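Local structure of trwC protein (Escherichia coli, 1ZM5) at residues K108-A113 with L160-V165; R156-H161 with E230-R235. The protein probably nicks one strand of plasmid DNA and leads it into the recipient cell during conjugation, this chain being its DNA-binding, metal-dependent relaxase domain. All blocks are in the same frame, centred on the assembly; numbering follows the deposited sequence.

Interaction 1 of 2, residues K108-A113 with L160-V165. With CU (copper (II) ion), chain D.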
loop_
_atom_site.group_PDB
_atom_site.type_symbol
_atom_site.label_atom_id
_atom_site.label_comp_id
_atom_site.label_asym_id
_atom_site.label_seq_id
_atom_site.Cartn_x
_atom_site.Cartn_y
_atom_site.Cartn_z
ATOM N N LYS B 108 -6.721 -12.179 -5.614
ATOM C CA LYS B 108 -5.532 -12.630 -6.326
ATOM C C LYS B 108 -5.192 -11.618 -7.421
ATOM O O LYS B 108 -4.025 -11.335 -7.677
ATOM C CB LYS B 108 -5.774 -14.027 -6.919
ATOM C CG LYS B 108 -4.504 -14.748 -7.389
ATOM C CD LYS B 108 -4.799 -16.176 -7.860
ATOM C CE LYS B 108 -5.363 -17.050 -6.727
ATOM N NZ LYS B 108 -5.711 -18.437 -7.174
ATOM N N ALA B 109 -6.227 -11.068 -8.045
ATOM C CA ALA B 109 -6.060 -10.076 -9.101
ATOM C C ALA B 109 -5.283 -8.900 -8.537
ATOM O O ALA B 109 -4.311 -8.430 -9.132
ATOM C CB ALA B 109 -7.431 -9.611 -9.604
ATOM N N HIS B 110 -5.731 -8.437 -7.374
ATOM C CA HIS B 110 -5.112 -7.324 -6.673
ATOM C C HIS B 110 -3.672 -7.664 -6.300
ATOM O O HIS B 110 -2.772 -6.857 -6.504
ATOM C CB HIS B 110 -5.923 -7.000 -5.415
ATOM C CG HIS B 110 -5.232 -6.067 -4.470
ATOM N ND1 HIS B 110 -5.140 -4.711 -4.694
ATOM C CD2 HIS B 110 -4.580 -6.302 -3.307
ATOM C CE1 HIS B 110 -4.459 -4.149 -3.710
ATOM N NE2 HIS B 110 -4.106 -5.094 -2.855
ATOM N N ASP B 111 -3.445 -8.858 -5.762
ATOM C CA ASP B 111 -2.090 -9.239 -5.379
ATOM C C ASP B 111 -1.143 -9.283 -6.571
ATOM O O ASP B 111 0.026 -8.929 -6.448
ATOM C CB ASP B 111 -2.077 -10.587 -4.654
ATOM C CG ASP B 111 -2.845 -10.552 -3.345
ATOM O OD1 ASP B 111 -2.899 -9.475 -2.703
ATOM O OD2 ASP B 111 -3.381 -11.610 -2.950
ATOM N N ARG B 112 -1.637 -9.711 -7.726
ATOM C CA ARG B 112 -0.785 -9.751 -8.908
ATOM C C ARG B 112 -0.500 -8.328 -9.367
ATOM O O ARG B 112 0.650 -7.967 -9.604
ATOM C CB ARG B 112 -1.451 -10.539 -10.034
ATOM C CG ARG B 112 -1.521 -12.017 -9.763
ATOM C CD ARG B 112 -2.443 -12.710 -10.737
ATOM N NE ARG B 112 -2.511 -14.143 -10.467
ATOM C CZ ARG B 112 -3.393 -14.964 -11.025
ATOM N NH1 ARG B 112 -4.286 -14.488 -11.883
ATOM N NH2 ARG B 112 -3.373 -16.261 -10.738
ATOM N N ALA B 113 -1.545 -7.513 -9.476
ATOM C CA ALA B 113 -1.356 -6.134 -9.902
ATOM C C ALA B 113 -0.279 -5.508 -9.015
ATOM O O ALA B 113 0.620 -4.817 -9.500
ATOM C CB ALA B 113 -2.672 -5.355 -9.788
ATOM N N LEU B 160 -10.013 -2.797 0.065
ATOM C CA LEU B 160 -8.923 -3.699 -0.275
ATOM C C LEU B 160 -7.648 -2.933 -0.579
ATOM O O LEU B 160 -7.583 -2.140 -1.521
ATOM C CB LEU B 160 -9.309 -4.588 -1.473
ATOM C CG LEU B 160 -8.234 -5.566 -1.995
ATOM C CD1 LEU B 160 -7.813 -6.516 -0.889
ATOM C CD2 LEU B 160 -8.775 -6.353 -3.178
ATOM N N HIS B 161 -6.628 -3.155 0.235
ATOM C CA HIS B 161 -5.367 -2.482 -0.007
ATOM C C HIS B 161 -4.178 -3.220 0.574
ATOM O O HIS B 161 -4.311 -4.049 1.481
ATOM C CB HIS B 161 -5.407 -1.039 0.510
ATOM C CG HIS B 161 -5.546 -0.913 1.996
ATOM N ND1 HIS B 161 -6.718 -1.196 2.665
ATOM C CD2 HIS B 161 -4.674 -0.472 2.936
ATOM C CE1 HIS B 161 -6.565 -0.927 3.949
ATOM N NE2 HIS B 161 -5.335 -0.486 4.139
ATOM N N THR B 162 -3.011 -2.931 0.021
ATOM C CA THR B 162 -1.792 -3.559 0.482
ATOM C C THR B 162 -0.762 -2.485 0.768
ATOM O O THR B 162 -0.645 -1.492 0.039
ATOM C CB THR B 162 -1.186 -4.508 -0.580
ATOM O OG1 THR B 162 -2.131 -5.530 -0.925
ATOM C CG2 THR B 162 0.087 -5.141 -0.053
ATOM N N HIS B 163 -0.030 -2.693 1.852
ATOM C CA HIS B 163 1.043 -1.812 2.254
ATOM C C HIS B 163 2.316 -2.515 1.793
ATOM O O HIS B 163 2.659 -3.587 2.294
ATOM C CB HIS B 163 1.058 -1.670 3.770
ATOM C CG HIS B 163 -0.111 -0.911 4.311
ATOM N ND1 HIS B 163 -0.268 0.445 4.114
ATOM C CD2 HIS B 163 -1.196 -1.322 5.009
ATOM C CE1 HIS B 163 -1.405 0.836 4.663
ATOM N NE2 HIS B 163 -1.987 -0.217 5.213
ATOM N N ALA B 164 3.001 -1.938 0.814
ATOM C CA ALA B 164 4.240 -2.533 0.336
ATOM C C ALA B 164 5.353 -1.759 1.028
ATOM O O ALA B 164 5.735 -0.683 0.587
ATOM C CB ALA B 164 4.349 -2.394 -1.177
ATOM N N VAL B 165 5.857 -2.291 2.130
ATOM C CA VAL B 165 6.910 -1.589 2.837
ATOM C C VAL B 165 8.287 -1.930 2.276
ATOM O O VAL B 165 8.826 -3.022 2.492
ATOM C CB VAL B 165 6.885 -1.897 4.347
ATOM C CG1 VAL B 165 8.021 -1.145 5.048
ATOM C CG2 VAL B 165 5.551 -1.476 4.938
HETATM CU CU CU D . -4.030 -0.792 5.917
HETATM O O HOH W 1 -0.952 -7.695 -1.859
HETATM O O HOH W 2 -4.445 1.345 5.749
#
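The contact of His110 with Leu160 and Thr162 lies behind the three-histidine metal site of an HUH-type relaxase, where helix 104-122 packs on the central antiparallel sheet. The axes of segments 108-113 and 160-165 run in roughly the same sense, 9.6 Å apart at closest approach and at 31°. With CG anti to the backbone N (chi1 168°), the His110 imidazole reaches the strand. Leu160 lays its CG over the middle of one ring face, 4.0 Å from the centroid; its branched apolar end suits this flat surface, and CD2 touches His110 CB at 3.7 Å. At the ring edge, His110 NE2 and Thr162 OG1 share a somewhat bent hydrogen bond (2.8 Å, 147°). ND1 is hydrogen-bonded to Tyr196 OH, so both imidazole nitrogens have partners in this buried place, which should hold the ring's rotation. A leucine in place of His110 would probably leave Thr162 OG1 and Tyr196 OH without their nitrogen partners and remove the flat face on which Leu160 rests. Water 1 also grips Thr162 OG1 and donates to Asp111 OD1 at 2.8 Å, while Asp111 OD2 forms a salt bridge with Arg149. On the other side of the strand, the metal is bound by His150, water 2 and two histidines whose ring nitrogens coordinate directly: His161 NE2 and His163 NE2 each lie 2.2 Å from the copper ion.

Interaction 2 of 2, residues R156-H161 with E230-R235. With CU (copper (II) ion), chain D; nucleotides of chain A.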
loop_
_atom_site.group_PDB
_atom_site.type_symbol
_atom_site.label_atom_id
_atom_site.label_comp_id
_atom_site.label_asym_id
_atom_site.label_seq_id
_atom_site.Cartn_x
_atom_site.Cartn_y
_atom_site.Cartn_z
ATOM N N ARG B 156 -14.538 1.193 8.786
ATOM C CA ARG B 156 -14.960 -0.194 8.623
ATOM C C ARG B 156 -15.651 -0.517 7.307
ATOM O O ARG B 156 -16.372 -1.512 7.212
ATOM C CB ARG B 156 -15.849 -0.642 9.789
ATOM C CG ARG B 156 -15.145 -0.622 11.127
ATOM C CD ARG B 156 -13.742 -1.202 10.991
ATOM N NE ARG B 156 -12.925 -1.001 12.184
ATOM C CZ ARG B 156 -11.596 -1.061 12.188
ATOM N NH1 ARG B 156 -10.940 -1.314 11.059
ATOM N NH2 ARG B 156 -10.925 -0.870 13.318
ATOM N N ASP B 157 -15.447 0.324 6.297
ATOM C CA ASP B 157 -16.011 0.051 4.978
ATOM C C ASP B 157 -15.048 -0.936 4.301
ATOM O O ASP B 157 -13.892 -1.071 4.722
ATOM C CB ASP B 157 -16.059 1.321 4.105
ATOM C CG ASP B 157 -17.255 2.222 4.404
ATOM O OD1 ASP B 157 -18.373 1.691 4.600
ATOM O OD2 ASP B 157 -17.080 3.473 4.411
ATOM N N PRO B 158 -15.518 -1.653 3.265
ATOM C CA PRO B 158 -14.641 -2.594 2.557
ATOM C C PRO B 158 -13.581 -1.719 1.868
ATOM O O PRO B 158 -13.924 -0.755 1.168
ATOM C CB PRO B 158 -15.574 -3.240 1.531
ATOM C CG PRO B 158 -16.906 -3.159 2.176
ATOM C CD PRO B 158 -16.908 -1.779 2.793
ATOM N N GLN B 159 -12.308 -2.049 2.054
ATOM C CA GLN B 159 -11.231 -1.254 1.466
ATOM C C GLN B 159 -10.025 -2.141 1.218
ATOM O O GLN B 159 -9.120 -2.228 2.049
ATOM C CB GLN B 159 -10.863 -0.107 2.427
ATOM C CG GLN B 159 -9.779 0.862 1.951
ATOM C CD GLN B 159 -10.075 1.504 0.603
ATOM O OE1 GLN B 159 -11.201 1.476 0.114
ATOM N NE2 GLN B 159 -9.056 2.092 0.003
ATOM N N LEU B 160 -10.013 -2.797 0.065
ATOM C CA LEU B 160 -8.923 -3.699 -0.275
ATOM C C LEU B 160 -7.648 -2.933 -0.579
ATOM O O LEU B 160 -7.583 -2.140 -1.521
ATOM C CB LEU B 160 -9.309 -4.588 -1.473
ATOM C CG LEU B 160 -8.234 -5.566 -1.995
ATOM C CD1 LEU B 160 -7.813 -6.516 -0.889
ATOM C CD2 LEU B 160 -8.775 -6.353 -3.178
ATOM N N HIS B 161 -6.628 -3.155 0.235
ATOM C CA HIS B 161 -5.367 -2.482 -0.007
ATOM C C HIS B 161 -4.178 -3.220 0.574
ATOM O O HIS B 161 -4.311 -4.049 1.481
ATOM C CB HIS B 161 -5.407 -1.039 0.510
ATOM C CG HIS B 161 -5.546 -0.913 1.996
ATOM N ND1 HIS B 161 -6.718 -1.196 2.665
ATOM C CD2 HIS B 161 -4.674 -0.472 2.936
ATOM C CE1 HIS B 161 -6.565 -0.927 3.949
ATOM N NE2 HIS B 161 -5.335 -0.486 4.139
ATOM N N GLU B 230 -20.554 5.454 -3.063
ATOM C CA GLU B 230 -20.518 6.428 -1.984
ATOM C C GLU B 230 -21.101 5.881 -0.683
ATOM O O GLU B 230 -20.698 6.294 0.399
ATOM C CB GLU B 230 -21.246 7.698 -2.416
ATOM C CG GLU B 230 -20.442 8.524 -3.424
ATOM C CD GLU B 230 -21.251 9.621 -4.087
ATOM O OE1 GLU B 230 -20.634 10.512 -4.714
ATOM O OE2 GLU B 230 -22.497 9.589 -3.995
ATOM N N GLY B 231 -22.029 4.935 -0.790
ATOM C CA GLY B 231 -22.628 4.353 0.393
ATOM C C GLY B 231 -21.639 3.519 1.184
ATOM O O GLY B 231 -21.877 3.201 2.346
ATOM N N PHE B 232 -20.534 3.143 0.549
ATOM C CA PHE B 232 -19.488 2.360 1.208
ATOM C C PHE B 232 -18.211 3.184 1.243
ATOM O O PHE B 232 -17.113 2.636 1.349
ATOM C CB PHE B 232 -19.205 1.055 0.453
ATOM C CG PHE B 232 -20.185 -0.054 0.738
ATOM C CD1 PHE B 232 -21.169 -0.389 -0.187
ATOM C CD2 PHE B 232 -20.087 -0.798 1.911
ATOM C CE1 PHE B 232 -22.034 -1.454 0.052
ATOM C CE2 PHE B 232 -20.942 -1.858 2.155
ATOM C CZ PHE B 232 -21.918 -2.191 1.226
ATOM N N SER B 233 -18.352 4.502 1.122
ATOM C CA SER B 233 -17.197 5.394 1.154
ATOM C C SER B 233 -17.372 6.485 2.207
ATOM O O SER B 233 -17.388 7.672 1.885
ATOM C CB SER B 233 -16.968 6.028 -0.226
ATOM O OG SER B 233 -16.490 5.070 -1.155
ATOM N N LYS B 234 -17.473 6.072 3.468
ATOM C CA LYS B 234 -17.670 7.003 4.584
ATOM C C LYS B 234 -16.533 7.994 4.801
ATOM O O LYS B 234 -16.782 9.173 5.042
ATOM C CB LYS B 234 -17.914 6.229 5.882
ATOM C CG LYS B 234 -19.212 5.439 5.901
ATOM C CD LYS B 234 -19.346 4.629 7.185
ATOM C CE LYS B 234 -20.632 3.824 7.196
ATOM N NZ LYS B 234 -20.662 2.824 8.309
ATOM N N ARG B 235 -15.289 7.527 4.721
ATOM C CA ARG B 235 -14.153 8.423 4.924
ATOM C C ARG B 235 -14.155 9.537 3.881
ATOM O O ARG B 235 -13.797 10.681 4.167
ATOM C CB ARG B 235 -12.851 7.632 4.875
ATOM C CG ARG B 235 -12.627 6.791 6.120
ATOM C CD ARG B 235 -12.264 7.685 7.288
ATOM N NE ARG B 235 -11.016 8.387 7.019
ATOM C CZ ARG B 235 -10.834 9.707 7.105
ATOM N NH1 ARG B 235 -11.820 10.521 7.463
ATOM N NH2 ARG B 235 -9.647 10.221 6.819
HETATM CU CU CU D . -4.030 -0.792 5.917
ATOM P P DT A 23 -13.563 7.734 -5.500
ATOM O OP1 DT A 23 -14.189 6.680 -6.313
ATOM O OP2 DT A 23 -14.278 9.028 -5.280
ATOM O "O5'" DT A 23 -13.161 7.111 -4.085
ATOM C "C5'" DT A 23 -14.145 6.493 -3.224
ATOM C "C4'" DT A 23 -13.542 5.284 -2.541
ATOM O "O4'" DT A 23 -12.824 4.542 -3.539
ATOM C "C3'" DT A 23 -12.569 5.531 -1.376
ATOM O "O3'" DT A 23 -13.230 4.880 -0.261
ATOM C "C2'" DT A 23 -11.500 4.461 -1.567
ATOM C "C1'" DT A 23 -11.657 3.976 -3.000
ATOM N N1 DT A 23 -10.601 4.087 -4.007
ATOM C C2 DT A 23 -9.329 3.633 -3.736
ATOM O O2 DT A 23 -8.966 3.270 -2.632
ATOM N N3 DT A 23 -8.493 3.615 -4.827
ATOM C C4 DT A 23 -8.792 4.017 -6.114
ATOM O O4 DT A 23 -7.957 3.911 -6.992
ATOM C C5 DT A 23 -10.119 4.543 -6.305
ATOM C C7 DT A 23 -10.522 5.027 -7.661
ATOM C C6 DT A 23 -10.939 4.568 -5.254
ATOM P P DC A 24 -13.110 5.431 1.250
ATOM O OP1 DC A 24 -13.277 4.253 2.134
ATOM O OP2 DC A 24 -14.054 6.567 1.363
ATOM O "O5'" DC A 24 -11.616 5.958 1.413
ATOM C "C5'" DC A 24 -10.543 5.092 1.805
ATOM C "C4'" DC A 24 -9.296 5.917 2.011
ATOM O "O4'" DC A 24 -9.171 6.799 0.879
ATOM C "C3'" DC A 24 -9.301 6.813 3.256
ATOM O "O3'" DC A 24 -8.255 6.265 4.073
ATOM C "C2'" DC A 24 -8.571 8.065 2.800
ATOM C "C1'" DC A 24 -8.642 8.045 1.283
ATOM N N1 DC A 24 -9.353 9.109 0.565
ATOM C C2 DC A 24 -8.740 10.353 0.449
ATOM O O2 DC A 24 -7.680 10.550 1.062
ATOM N N3 DC A 24 -9.313 11.306 -0.325
ATOM C C4 DC A 24 -10.471 11.050 -0.944
ATOM N N4 DC A 24 -11.002 12.006 -1.713
ATOM C C5 DC A 24 -11.141 9.799 -0.801
ATOM C C6 DC A 24 -10.557 8.872 -0.036
ATOM P P DT A 25 -8.250 6.456 5.673
ATOM O OP1 DT A 25 -8.801 5.171 6.195
ATOM O OP2 DT A 25 -8.847 7.739 6.093
ATOM O "O5'" DT A 25 -6.696 6.547 6.029
ATOM C "C5'" DT A 25 -5.879 5.378 6.098
ATOM C "C4'" DT A 25 -4.417 5.751 5.972
ATOM O "O4'" DT A 25 -4.071 6.727 6.984
ATOM C "C3'" DT A 25 -3.482 4.578 6.239
ATOM O "O3'" DT A 25 -3.322 3.740 5.081
ATOM C "C2'" DT A 25 -2.222 5.239 6.773
ATOM C "C1'" DT A 25 -2.726 6.532 7.416
ATOM O O2 DT A 25 -4.286 4.892 8.992
ATOM O O4 DT A 25 -2.744 6.576 12.902
ATOM C C7 DT A 25 -0.948 8.446 11.631
HETATM O O HOH W 3 -19.330 0.186 7.210
HETATM O O HOH W 4 -14.541 4.262 4.369
HETATM O O HOH W 5 -21.199 1.374 4.361
HETATM O O HOH W 2 -4.445 1.345 5.749
#
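Asp157 and Phe232 come within 5.6 Å, CA to CA, where the chain entering strand 158-171 meets a type I turn, Glu230 to Ser233, that leads into helix 234-245. The Asp157 carboxylate takes the first backbone N-H of that helix: Lys234 N donates to OD2 at 2.8 Å and 165°, meeting the oxygen almost end-on. An acidic residue suits this spot, since its negative charge would probably be stabilised by the helix N-terminus. Water 4 also donates to OD2, at 2.7 Å, and to OP1 of DC24 of chain A, tying the carboxylate to the DNA backbone. Lys234 lays its extended chain alongside the carboxylate; its NZ stays 4.5 Å from Asp157 OD1, too far for a salt bridge, and water 3 links the two. Beside this polar group, Pro158 CD rests on Phe232 CD2 at 3.4 Å, two rigid apolar groups crossing at a slant. Both segments also hold DNA. Gln159 NE2 donates to O2 of DT23 of chain A at 2.9 Å, and Arg235, curled by bends at chi2 (-73°) and chi3 (-62°), brings NH2 within 2.7 Å of OP2 of DT25 of chain A. The Pro158-Phe232 pair is wedged between two helices: Leu96 of helix 92-100 touches both side chains, while from helix 274-287 Trp281 meets Pro158 and Thr284 and Ala285 meet Phe232.

Overall arrangement
Strand 158-171 joins the two contacts, whose centres lie 16 Å apart and whose segments share Leu160 and His161. Along the chain, helix segment 108-113 comes first, then the overlapping segments 156-161 and 160-165, and last 230-235. Interaction 1 sits against the central antiparallel sheet, about 7 Å from the centre of the folded chain; interaction 2 lies about 16 Å from that centre, where the beginning of the same strand meets the turn before helix 234-245. Copper and water 2 connect them, for water 2 binds the metal and hydrogen-bonds to O3' of DT25 of chain A. The same strand thus carries a DNA contact near its beginning and metal ligands farther on, consistent with a relaxase that positions DNA for cleavage.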